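Local structure of probable glutathione reductase (Sinorhizobium meliloti, 4DNA) at residues Glu36-Gly41 with Arg94-Tyr99; Gly13-Val18 with Gln312-Ala317. The protein probably catalyses the NADPH-dependent reduction of glutathione disulfide to glutathione, working as a homodimer with one FAD per subunit. All coordinates share one frame; numbering follows the deposited sequence.

Interaction 1: residues Glu36-Gly41 with Arg94-Tyr99; sequences EFRYGG and RLEGLY. With FAD (flavin-adenine dinucleotide), chain C.
Arg-38 reaches over to Glu-96 and closes this contact with a side-on salt bridge, joining the type II beta turn Arg-38 to Gly-41 to helix 81-106 in the Rossmann-type FAD-binding part of the enzyme. The two side chains cross at about a right angle. Glu-96 is extended, its CG anti to the backbone N (chi1 171°), which carries the carboxylate out from the helix to the turn. The bend in Arg-38 at chi3 (86°) presents the NE/NH2 edge of the guanidinium to a single carboxylate oxygen, OE1. Both nitrogens come to OE1, which lies in the guanidinium plane, from the same face of the carboxylate, NH2 on the syn side and less far out of its plane than NE; the two planes are 50° apart. NH1 forms a second salt bridge, to Glu-89, and the guanidinium is thus shared between two acids. Nearer the helix backbone, the aliphatic part of Glu-96 lies against the turn, its CG 3.5 Å from Tyr-39 O. Gly-40 CA sits over one face of the Tyr-99 ring, 4.3 Å above its plane and offset toward the rim. The Tyr-39 ring extends toward strand 109-112, where its OH is hydrogen-bonded to Leu-111 O. On the cofactor side Glu-36 lies over one face of the adenine, its CG 3.7 Å from FAD C4A, while its OE1 pairs with Arg-114. The bridge itself comes down to two bonds into a single atom: Arg-38 NE lies 2.9 Å and Arg-38 NH2 3.0 Å from Glu-96 OE1.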
# COMPACT_ATOMS: atom_id res chain seq x y z
N GLU A 36 24.78 21.95 -15.42
CA GLU A 36 24.87 22.28 -16.85
C GLU A 36 23.53 22.23 -17.61
O GLU A 36 23.48 22.31 -18.85
CB GLU A 36 25.86 21.34 -17.54
CG GLU A 36 25.38 19.90 -17.72
CD GLU A 36 26.25 19.12 -18.69
OE1 GLU A 36 27.11 19.74 -19.37
OE2 GLU A 36 26.08 17.88 -18.78
N PHE A 37 22.43 22.07 -16.87
CA PHE A 37 21.15 21.84 -17.51
C PHE A 37 20.03 22.34 -16.59
O PHE A 37 19.65 23.52 -16.67
CB PHE A 37 21.01 20.36 -17.93
CG PHE A 37 19.69 20.02 -18.59
CD1 PHE A 37 19.15 20.83 -19.58
CD2 PHE A 37 18.99 18.86 -18.21
CE1 PHE A 37 17.93 20.51 -20.17
CE2 PHE A 37 17.78 18.54 -18.81
CZ PHE A 37 17.25 19.37 -19.79
N ARG A 38 19.53 21.47 -15.71
CA ARG A 38 18.42 21.80 -14.81
C ARG A 38 18.58 21.18 -13.42
O ARG A 38 18.74 19.97 -13.29
CB ARG A 38 17.08 21.37 -15.42
CG ARG A 38 16.59 22.23 -16.58
CD ARG A 38 15.22 21.79 -17.05
NE ARG A 38 14.13 22.40 -16.29
CZ ARG A 38 12.84 22.19 -16.53
NH1 ARG A 38 12.45 21.38 -17.51
NH2 ARG A 38 11.92 22.79 -15.79
N TYR A 39 18.55 22.04 -12.40
CA TYR A 39 18.70 21.63 -10.99
C TYR A 39 17.59 20.67 -10.53
O TYR A 39 16.41 20.88 -10.83
CB TYR A 39 18.79 22.86 -10.07
CG TYR A 39 20.20 23.44 -10.00
CD1 TYR A 39 21.17 22.89 -9.14
CD2 TYR A 39 20.57 24.52 -10.79
CE1 TYR A 39 22.45 23.41 -9.08
CE2 TYR A 39 21.85 25.05 -10.73
CZ TYR A 39 22.79 24.49 -9.88
OH TYR A 39 24.06 25.02 -9.84
N GLY A 40 17.99 19.62 -9.81
CA GLY A 40 17.06 18.56 -9.40
C GLY A 40 17.45 17.24 -10.03
O GLY A 40 17.10 16.18 -9.51
N GLY A 41 18.16 17.31 -11.17
CA GLY A 41 18.77 16.14 -11.80
C GLY A 41 17.78 15.21 -12.48
O GLY A 41 16.60 15.53 -12.58
N ARG A 94 8.33 23.72 -10.80
CA ARG A 94 8.09 24.03 -9.38
C ARG A 94 9.11 23.33 -8.49
O ARG A 94 9.71 23.95 -7.62
CB ARG A 94 6.67 23.63 -8.98
CG ARG A 94 6.28 24.02 -7.57
CD ARG A 94 4.93 23.45 -7.16
NE ARG A 94 5.01 22.03 -6.80
CZ ARG A 94 5.39 21.57 -5.60
NH1 ARG A 94 5.75 22.41 -4.62
NH2 ARG A 94 5.42 20.26 -5.38
N LEU A 95 9.32 22.03 -8.73
CA LEU A 95 10.31 21.27 -7.98
C LEU A 95 11.70 21.84 -8.20
O LEU A 95 12.38 22.18 -7.22
CB LEU A 95 10.28 19.79 -8.33
CG LEU A 95 9.10 18.95 -7.80
CD1 LEU A 95 9.32 17.47 -8.14
CD2 LEU A 95 8.86 19.14 -6.31
N GLU A 96 12.12 21.95 -9.47
CA GLU A 96 13.40 22.59 -9.82
C GLU A 96 13.64 23.82 -8.97
O GLU A 96 14.72 23.98 -8.40
CB GLU A 96 13.46 22.97 -11.31
CG GLU A 96 14.68 23.82 -11.69
CD GLU A 96 14.84 24.09 -13.19
OE1 GLU A 96 13.83 24.14 -13.94
OE2 GLU A 96 16.00 24.29 -13.62
N GLY A 97 12.61 24.67 -8.86
CA GLY A 97 12.71 25.92 -8.14
C GLY A 97 12.87 25.75 -6.65
O GLY A 97 13.56 26.52 -6.00
N LEU A 98 12.23 24.72 -6.11
CA LEU A 98 12.34 24.44 -4.68
C LEU A 98 13.74 23.98 -4.31
O LEU A 98 14.23 24.33 -3.24
CB LEU A 98 11.33 23.38 -4.25
CG LEU A 98 9.87 23.80 -4.13
CD1 LEU A 98 9.05 22.54 -3.91
CD2 LEU A 98 9.66 24.80 -3.01
N TYR A 99 14.37 23.19 -5.18
CA TYR A 99 15.73 22.76 -4.94
C TYR A 99 16.70 23.93 -4.99
O TYR A 99 17.60 24.03 -4.15
CB TYR A 99 16.14 21.71 -5.95
CG TYR A 99 15.63 20.32 -5.64
CD1 TYR A 99 14.29 20.01 -5.81
CD2 TYR A 99 16.50 19.32 -5.22
CE1 TYR A 99 13.81 18.73 -5.54
CE2 TYR A 99 16.03 18.03 -4.96
CZ TYR A 99 14.69 17.75 -5.13
OH TYR A 99 14.21 16.49 -4.88
PA FAD C . 21.62 12.89 -11.53
O1A FAD C . 21.79 12.01 -12.75
O2A FAD C . 20.32 12.99 -10.77
O5B FAD C . 22.05 14.39 -11.91
C5B FAD C . 23.42 14.83 -11.96
C4B FAD C . 23.39 16.19 -12.64
O4B FAD C . 24.69 16.63 -13.04
C3B FAD C . 22.54 16.11 -13.90
O3B FAD C . 21.47 17.07 -13.78
C2B FAD C . 23.51 16.42 -15.03
O2B FAD C . 22.87 17.16 -16.07
C1B FAD C . 24.60 17.22 -14.34
N9A FAD C . 25.93 17.11 -14.98
C8A FAD C . 26.38 16.02 -15.64
N7A FAD C . 27.65 16.19 -16.10
C5A FAD C . 28.02 17.41 -15.72
C6A FAD C . 29.26 18.20 -15.89
N6A FAD C . 30.28 17.64 -16.58
N1A FAD C . 29.29 19.45 -15.35
C2A FAD C . 28.23 19.96 -14.68
N3A FAD C . 27.07 19.28 -14.49
C4A FAD C . 26.91 18.02 -14.98
N1 FAD C . 15.38 5.93 -9.14
C2 FAD C . 14.56 5.56 -8.13
O2 FAD C . 15.02 5.44 -6.97
N3 FAD C . 13.25 5.33 -8.33
C4 FAD C . 12.66 5.43 -9.54
O4 FAD C . 11.43 5.21 -9.68
C4X FAD C . 13.50 5.83 -10.70
N5 FAD C . 13.00 5.97 -11.94
C5X FAD C . 13.80 6.34 -12.97
C6 FAD C . 13.28 6.48 -14.26
C7 FAD C . 14.10 6.85 -15.32
C7M FAD C . 13.48 6.99 -16.69
C8 FAD C . 15.55 7.12 -15.09
C8M FAD C . 16.49 7.54 -16.20
C9 FAD C . 16.08 6.98 -13.81
C9A FAD C . 15.26 6.60 -12.75
N10 FAD C . 15.81 6.46 -11.46
C10 FAD C . 14.94 6.08 -10.41
C1' FAD C . 17.25 6.71 -11.24
C2' FAD C . 17.54 8.07 -10.62
O2' FAD C . 16.96 9.10 -11.43
C3' FAD C . 19.05 8.27 -10.46
O3' FAD C . 19.59 7.11 -9.83
C4' FAD C . 19.41 9.50 -9.64
O4' FAD C . 19.01 10.69 -10.34
C5' FAD C . 20.90 9.56 -9.36
O5' FAD C . 21.30 10.93 -9.29
P FAD C . 22.84 11.43 -9.37
O1P FAD C . 23.21 12.11 -8.07
O2P FAD C . 23.71 10.32 -9.92
O3P FAD C . 22.81 12.59 -10.48

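Interaction 2: residues Gly13-Val18 with Gln312-Ala317; sequences GGSGGV and QLTPVA. With FAD (flavin-adenine dinucleotide), chain C.
Ser-15 meets Thr-314 where two helices bring their N-terminal turns together beside the FAD, the first belonging to the glycine-rich dinucleotide-binding loop of a Rossmann-type fold. The close part is small, buried and made by van der Waals packing. Thr-314 CG2, anti to its own backbone N, is the branch that faces the other helix, and it lies 3.4 Å from Ser-15 OG and 3.8 Å from Ser-15 CB. One helical turn on, the methyl of Ala-317 points toward the first turn of helix 15-25: its CB comes 3.9 Å from Gly-16 N and 4.4 Å from Ser-15 CB. The backbones draw nearest here, the CA atoms of Gly-16 and Ala-317 being 4.7 Å apart.

With no side chain in the way, FAD O1P comes close to Gly-16, and Gly-16 N donates to it at 2.8 Å. The other helix start serves the flavin: Thr-314 N donates to FAD O2 at 3.1 Å, with a longer, weak bond to FAD N1. Each helix thus turns its amino end to an electron-rich part of FAD, which would be expected to stabilise the pyrophosphate at one site and charge near N1 and O2 of the reduced flavin at the other.

Away from this close patch the segments diverge. Gln-312 and Leu-313, partly exposed, do not touch the glycine loop; Leu-313 CD2 instead lies along the pyrimidine end of the flavin. His-439 of the second subunit, the predicted proton acceptor, packs on Thr-314 and Pro-315, and Cys-43 of helix 41-46, half of the redox-active disulfide with Cys-48, touches both Ser-15 and Thr-314. In the fold, helix 15-25 follows strand 6-11 and helix 314-329 follows strand 301-303, strands of the same parallel sheet with 137-139 between them.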
# COMPACT_ATOMS: atom_id res chain seq x y z
N GLY A 13 24.09 18.88 -10.36
CA GLY A 13 22.99 19.35 -9.53
C GLY A 13 21.82 18.40 -9.45
O GLY A 13 20.67 18.82 -9.39
N GLY A 14 22.11 17.10 -9.47
CA GLY A 14 21.08 16.10 -9.30
C GLY A 14 20.93 15.75 -7.83
O GLY A 14 21.38 16.49 -6.96
N SER A 15 20.32 14.60 -7.58
CA SER A 15 19.98 14.16 -6.24
C SER A 15 21.21 14.13 -5.31
O SER A 15 21.22 14.78 -4.25
CB SER A 15 19.29 12.79 -6.31
OG SER A 15 18.13 12.82 -7.14
N GLY A 16 22.25 13.42 -5.73
CA GLY A 16 23.48 13.35 -4.94
C GLY A 16 24.12 14.70 -4.64
O GLY A 16 24.48 14.98 -3.49
N GLY A 17 24.27 15.52 -5.67
CA GLY A 17 24.97 16.78 -5.55
C GLY A 17 24.24 17.79 -4.70
O GLY A 17 24.85 18.47 -3.88
N VAL A 18 22.93 17.87 -4.89
CA VAL A 18 22.12 18.84 -4.18
C VAL A 18 22.12 18.54 -2.69
O VAL A 18 22.34 19.43 -1.86
CB VAL A 18 20.68 18.91 -4.73
CG1 VAL A 18 19.75 19.64 -3.76
CG2 VAL A 18 20.67 19.59 -6.09
N GLN A 312 21.93 2.07 -9.14
CA GLN A 312 21.54 3.34 -9.75
C GLN A 312 20.13 3.76 -9.39
O GLN A 312 19.20 3.68 -10.20
CB GLN A 312 21.74 3.32 -11.26
CG GLN A 312 23.20 3.48 -11.65
CD GLN A 312 23.44 3.31 -13.13
OE1 GLN A 312 22.52 3.43 -13.95
NE2 GLN A 312 24.69 3.05 -13.49
N LEU A 313 19.99 4.20 -8.14
CA LEU A 313 18.72 4.67 -7.64
C LEU A 313 18.90 5.97 -6.84
O LEU A 313 19.98 6.21 -6.27
CB LEU A 313 18.04 3.58 -6.80
CG LEU A 313 17.73 2.24 -7.48
CD1 LEU A 313 17.49 1.19 -6.40
CD2 LEU A 313 16.55 2.32 -8.44
N THR A 314 17.85 6.80 -6.83
CA THR A 314 17.87 8.11 -6.19
C THR A 314 18.23 8.08 -4.70
O THR A 314 19.13 8.81 -4.28
CB THR A 314 16.55 8.88 -6.46
OG1 THR A 314 16.44 9.12 -7.87
CG2 THR A 314 16.51 10.22 -5.74
N PRO A 315 17.55 7.23 -3.89
CA PRO A 315 17.88 7.16 -2.46
C PRO A 315 19.33 6.75 -2.20
O PRO A 315 19.92 7.20 -1.21
CB PRO A 315 16.92 6.10 -1.91
CG PRO A 315 15.77 6.14 -2.85
CD PRO A 315 16.41 6.34 -4.19
N VAL A 316 19.88 5.89 -3.06
CA VAL A 316 21.26 5.44 -2.95
C VAL A 316 22.17 6.65 -3.07
O VAL A 316 23.05 6.87 -2.24
CB VAL A 316 21.60 4.36 -4.00
CG1 VAL A 316 22.95 3.70 -3.71
CG2 VAL A 316 20.52 3.30 -4.02
N ALA A 317 21.93 7.47 -4.09
CA ALA A 317 22.64 8.73 -4.25
C ALA A 317 22.53 9.57 -3.00
O ALA A 317 23.54 10.09 -2.52
CB ALA A 317 22.09 9.50 -5.44
PA FAD C . 21.62 12.89 -11.53
O1A FAD C . 21.79 12.01 -12.75
O2A FAD C . 20.32 12.99 -10.77
O5B FAD C . 22.05 14.39 -11.91
C5B FAD C . 23.42 14.83 -11.96
C4B FAD C . 23.39 16.19 -12.64
O4B FAD C . 24.69 16.63 -13.04
C3B FAD C . 22.54 16.11 -13.90
O3B FAD C . 21.47 17.07 -13.78
C2B FAD C . 23.51 16.42 -15.03
O2B FAD C . 22.87 17.16 -16.07
C1B FAD C . 24.60 17.22 -14.34
N9A FAD C . 25.93 17.11 -14.98
C8A FAD C . 26.38 16.02 -15.64
N7A FAD C . 27.65 16.19 -16.10
C5A FAD C . 28.02 17.41 -15.72
C6A FAD C . 29.26 18.20 -15.89
N6A FAD C . 30.28 17.64 -16.58
N1A FAD C . 29.29 19.45 -15.35
C2A FAD C . 28.23 19.96 -14.68
N3A FAD C . 27.07 19.28 -14.49
C4A FAD C . 26.91 18.02 -14.98
N1 FAD C . 15.38 5.93 -9.14
C2 FAD C . 14.56 5.56 -8.13
O2 FAD C . 15.02 5.44 -6.97
N3 FAD C . 13.25 5.33 -8.33
C4 FAD C . 12.66 5.43 -9.54
O4 FAD C . 11.43 5.21 -9.68
C4X FAD C . 13.50 5.83 -10.70
N5 FAD C . 13.00 5.97 -11.94
C5X FAD C . 13.80 6.34 -12.97
C6 FAD C . 13.28 6.48 -14.26
C7 FAD C . 14.10 6.85 -15.32
C7M FAD C . 13.48 6.99 -16.69
C8 FAD C . 15.55 7.12 -15.09
C8M FAD C . 16.49 7.54 -16.20
C9 FAD C . 16.08 6.98 -13.81
C9A FAD C . 15.26 6.60 -12.75
N10 FAD C . 15.81 6.46 -11.46
C10 FAD C . 14.94 6.08 -10.41
C1' FAD C . 17.25 6.71 -11.24
C2' FAD C . 17.54 8.07 -10.62
O2' FAD C . 16.96 9.10 -11.43
C3' FAD C . 19.05 8.27 -10.46
O3' FAD C . 19.59 7.11 -9.83
C4' FAD C . 19.41 9.50 -9.64
O4' FAD C . 19.01 10.69 -10.34
C5' FAD C . 20.90 9.56 -9.36
O5' FAD C . 21.30 10.93 -9.29
P FAD C . 22.84 11.43 -9.37
O1P FAD C . 23.21 12.11 -8.07
O2P FAD C . 23.71 10.32 -9.92
O3P FAD C . 22.81 12.59 -10.48

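In the fold
From the N terminus, strand 6-11 leads into the glycine loop 13-18, one half of interaction 2, whose partner comes almost 300 residues later. Helix 15-25 and strand 31-35 follow, and the strand runs out into 36-41; the chain then passes through helices 41-46 and 48-66 before helix 81-106 returns to close interaction 1. That shorter loop is nested inside the long one, which also takes in the second parallel sheet, 172-176 with its neighbours, before 312-317 comes back to the first helix. The two contacts touch: Gly-40 N lies 2.8 Å from Gly-13 O, probably a hydrogen bond, and Tyr-99 packs on Val-18. Between them they line FAD from adenine to flavin.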